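Local structure of metallo-beta-lactamase family protein (Staphylococcus aureus, 3R2U) at residues 209-214 with 235-240. The protein is probably a hydrolase of the metallo-beta-lactamase superfamily that binds an iron(III) ion and also has a rhodanese-like domain. Sequence-based numbering, arbitrary orientation.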
loop_
_atom_site.group_PDB
_atom_site.type_symbol
_atom_site.label_atom_id
_atom_site.label_comp_id
_atom_site.label_asym_id
_atom_site.label_seq_id
_atom_site.Cartn_x
_atom_site.Cartn_y
_atom_site.Cartn_z
ATOM N N LEU A 209 21.090 -39.392 -10.518
ATOM C CA LEU A 209 21.029 -38.109 -11.220
ATOM C C LEU A 209 22.368 -37.359 -11.029
ATOM O O LEU A 209 23.094 -37.639 -10.082
ATOM C CB LEU A 209 19.855 -37.269 -10.726
ATOM C CG LEU A 209 18.491 -37.846 -11.116
ATOM C CD1 LEU A 209 17.367 -36.981 -10.593
ATOM C CD2 LEU A 209 18.418 -38.032 -12.656
ATOM N N PRO A 210 22.685 -36.403 -11.914
ATOM C CA PRO A 210 23.953 -35.660 -11.778
ATOM C C PRO A 210 23.998 -34.853 -10.478
ATOM O O PRO A 210 23.022 -34.207 -10.103
ATOM C CB PRO A 210 23.963 -34.744 -12.996
ATOM C CG PRO A 210 22.971 -35.402 -13.986
ATOM C CD PRO A 210 21.918 -35.973 -13.097
ATOM N N ASP A 211 25.129 -34.898 -9.799
ATOM C CA ASP A 211 25.258 -34.235 -8.503
ATOM C C ASP A 211 25.165 -32.699 -8.545
ATOM O O ASP A 211 24.963 -32.066 -7.518
ATOM C CB ASP A 211 26.539 -34.693 -7.796
ATOM C CG ASP A 211 26.411 -36.108 -7.199
ATOM O OD1 ASP A 211 25.280 -36.675 -7.193
ATOM O OD2 ASP A 211 27.438 -36.641 -6.712
ATOM N N TYR A 212 25.275 -32.118 -9.728
ATOM C CA TYR A 212 25.203 -30.664 -9.886
ATOM C C TYR A 212 23.766 -30.129 -10.131
ATOM O O TYR A 212 23.561 -28.898 -10.330
ATOM C CB TYR A 212 26.129 -30.224 -11.018
ATOM C CG TYR A 212 25.835 -30.891 -12.355
ATOM C CD1 TYR A 212 24.688 -30.577 -13.072
ATOM C CD2 TYR A 212 26.725 -31.806 -12.914
ATOM C CE1 TYR A 212 24.418 -31.169 -14.284
ATOM C CE2 TYR A 212 26.462 -32.410 -14.142
ATOM C CZ TYR A 212 25.312 -32.085 -14.819
ATOM O OH TYR A 212 25.025 -32.664 -16.024
ATOM N N ILE A 213 22.774 -31.017 -10.150
ATOM C CA ILE A 213 21.406 -30.539 -10.329
ATOM C C ILE A 213 20.958 -29.814 -9.054
ATOM O O ILE A 213 21.383 -30.158 -7.943
ATOM C CB ILE A 213 20.378 -31.632 -10.670
ATOM C CG1 ILE A 213 20.144 -32.579 -9.493
ATOM C CG2 ILE A 213 20.773 -32.375 -11.960
ATOM C CD1 ILE A 213 18.921 -33.500 -9.705
ATOM N N GLN A 214 20.136 -28.791 -9.221
ATOM C CA GLN A 214 19.554 -28.117 -8.064
ATOM C C GLN A 214 18.363 -28.926 -7.540
ATOM O O GLN A 214 17.789 -29.729 -8.269
ATOM C CB GLN A 214 19.075 -26.730 -8.436
ATOM C CG GLN A 214 20.169 -25.801 -8.917
ATOM C CD GLN A 214 19.627 -24.438 -9.273
ATOM O OE1 GLN A 214 18.823 -23.882 -8.540
ATOM N NE2 GLN A 214 20.076 -23.886 -10.390
ATOM N N SER A 235 18.834 -26.321 -2.847
ATOM C CA SER A 235 20.091 -26.989 -2.602
ATOM C C SER A 235 20.525 -27.673 -3.873
ATOM O O SER A 235 20.064 -27.306 -4.952
ATOM C CB SER A 235 19.951 -27.973 -1.456
ATOM O OG SER A 235 21.216 -28.445 -1.078
ATOM N N THR A 236 21.454 -28.621 -3.761
ATOM C CA THR A 236 21.916 -29.403 -4.896
ATOM C C THR A 236 21.989 -30.832 -4.432
ATOM O O THR A 236 22.153 -31.097 -3.248
ATOM C CB THR A 236 23.332 -28.990 -5.360
ATOM O OG1 THR A 236 24.293 -29.414 -4.384
ATOM C CG2 THR A 236 23.406 -27.503 -5.552
ATOM N N LEU A 237 21.920 -31.758 -5.372
ATOM C CA LEU A 237 21.955 -33.168 -5.040
ATOM C C LEU A 237 23.259 -33.563 -4.365
ATOM O O LEU A 237 23.256 -34.279 -3.363
ATOM C CB LEU A 237 21.700 -34.018 -6.297
ATOM C CG LEU A 237 21.711 -35.552 -6.121
ATOM C CD1 LEU A 237 20.765 -36.015 -5.006
ATOM C CD2 LEU A 237 21.378 -36.262 -7.445
ATOM N N GLY A 238 24.376 -33.073 -4.903
ATOM C CA GLY A 238 25.678 -33.388 -4.347
ATOM C C GLY A 238 25.824 -32.850 -2.939
ATOM O O GLY A 238 26.476 -33.470 -2.111
ATOM N N TYR A 239 25.221 -31.688 -2.665
ATOM C CA TYR A 239 25.321 -31.101 -1.330
ATOM C C TYR A 239 24.468 -31.914 -0.363
ATOM O O TYR A 239 24.881 -32.160 0.765
ATOM C CB TYR A 239 24.941 -29.606 -1.294
ATOM C CG TYR A 239 25.243 -28.968 0.061
ATOM C CD1 TYR A 239 26.535 -28.563 0.388
ATOM C CD2 TYR A 239 24.249 -28.782 1.009
ATOM C CE1 TYR A 239 26.830 -28.003 1.626
ATOM C CE2 TYR A 239 24.539 -28.214 2.268
ATOM C CZ TYR A 239 25.829 -27.827 2.564
ATOM O OH TYR A 239 26.136 -27.259 3.790
ATOM N N GLU A 240 23.288 -32.334 -0.809
ATOM C CA GLU A 240 22.437 -33.150 0.030
ATOM C C GLU A 240 23.088 -34.510 0.303
ATOM O O GLU A 240 22.977 -35.036 1.397
ATOM C CB GLU A 240 21.044 -33.301 -0.575
ATOM C CG GLU A 240 20.279 -31.988 -0.629
ATOM C CD GLU A 240 20.109 -31.351 0.739
ATOM O OE1 GLU A 240 19.504 -32.004 1.617
ATOM O OE2 GLU A 240 20.571 -30.193 0.926
#
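L237 N and G238 N, at the start of helix 237-243, are both hydrogen-bonded to carbonyls of the loop 209-214. L237 N bonds to I213 O at 3.1 Å, nearly in line with the C=O. G238 N bonds to D211 O at 2.9 Å; the N-H reaches a lone pair of D211 O within the plane of its carbonyl. I213 O also receives a CA-H...O contact from T236 CA. The L237 side chain faces the loop. L237 CB packs on I213 CG1 at 3.8 Å, and the two side chains run alongside each other in the same direction. With CG of L237 anti to its own N (chi1 180°) and CD2 extended beyond it, L237 CD2 comes to 3.4 Å from L209 O and also touches L209 CB. The D211 side chain runs aslant to that of L237, with D211 OD1 3.9 Å from L237 CG. D211 CB rests on G238 CA.

The loop makes a type I turn from P210 to I213 and leads into strand 214-217. Q214 and T236 form an antiparallel non-hydrogen-bonded pair. Strand 235-236 is the outermost strand, within this chain, of one of the two mixed sheets of the metallo-beta-lactamase alpha-beta/beta-alpha sandwich. T236 then N-caps helix 237-243. T236 OG1 accepts from Y239 N at 3.0 Å.

Farther out, D211 OD1 forms a salt bridge with K241 NZ, one helical turn after L237. S235 OG donates to E240 OE2 at 2.7 Å. Q214 OE1 is hydrogen-bonded to W216 NE1. The second subunit abuts here: T236 OG1 hydrogen-bonds Y212 O of the second subunit, and Y212 O here is met by T236 OG1 of the second subunit.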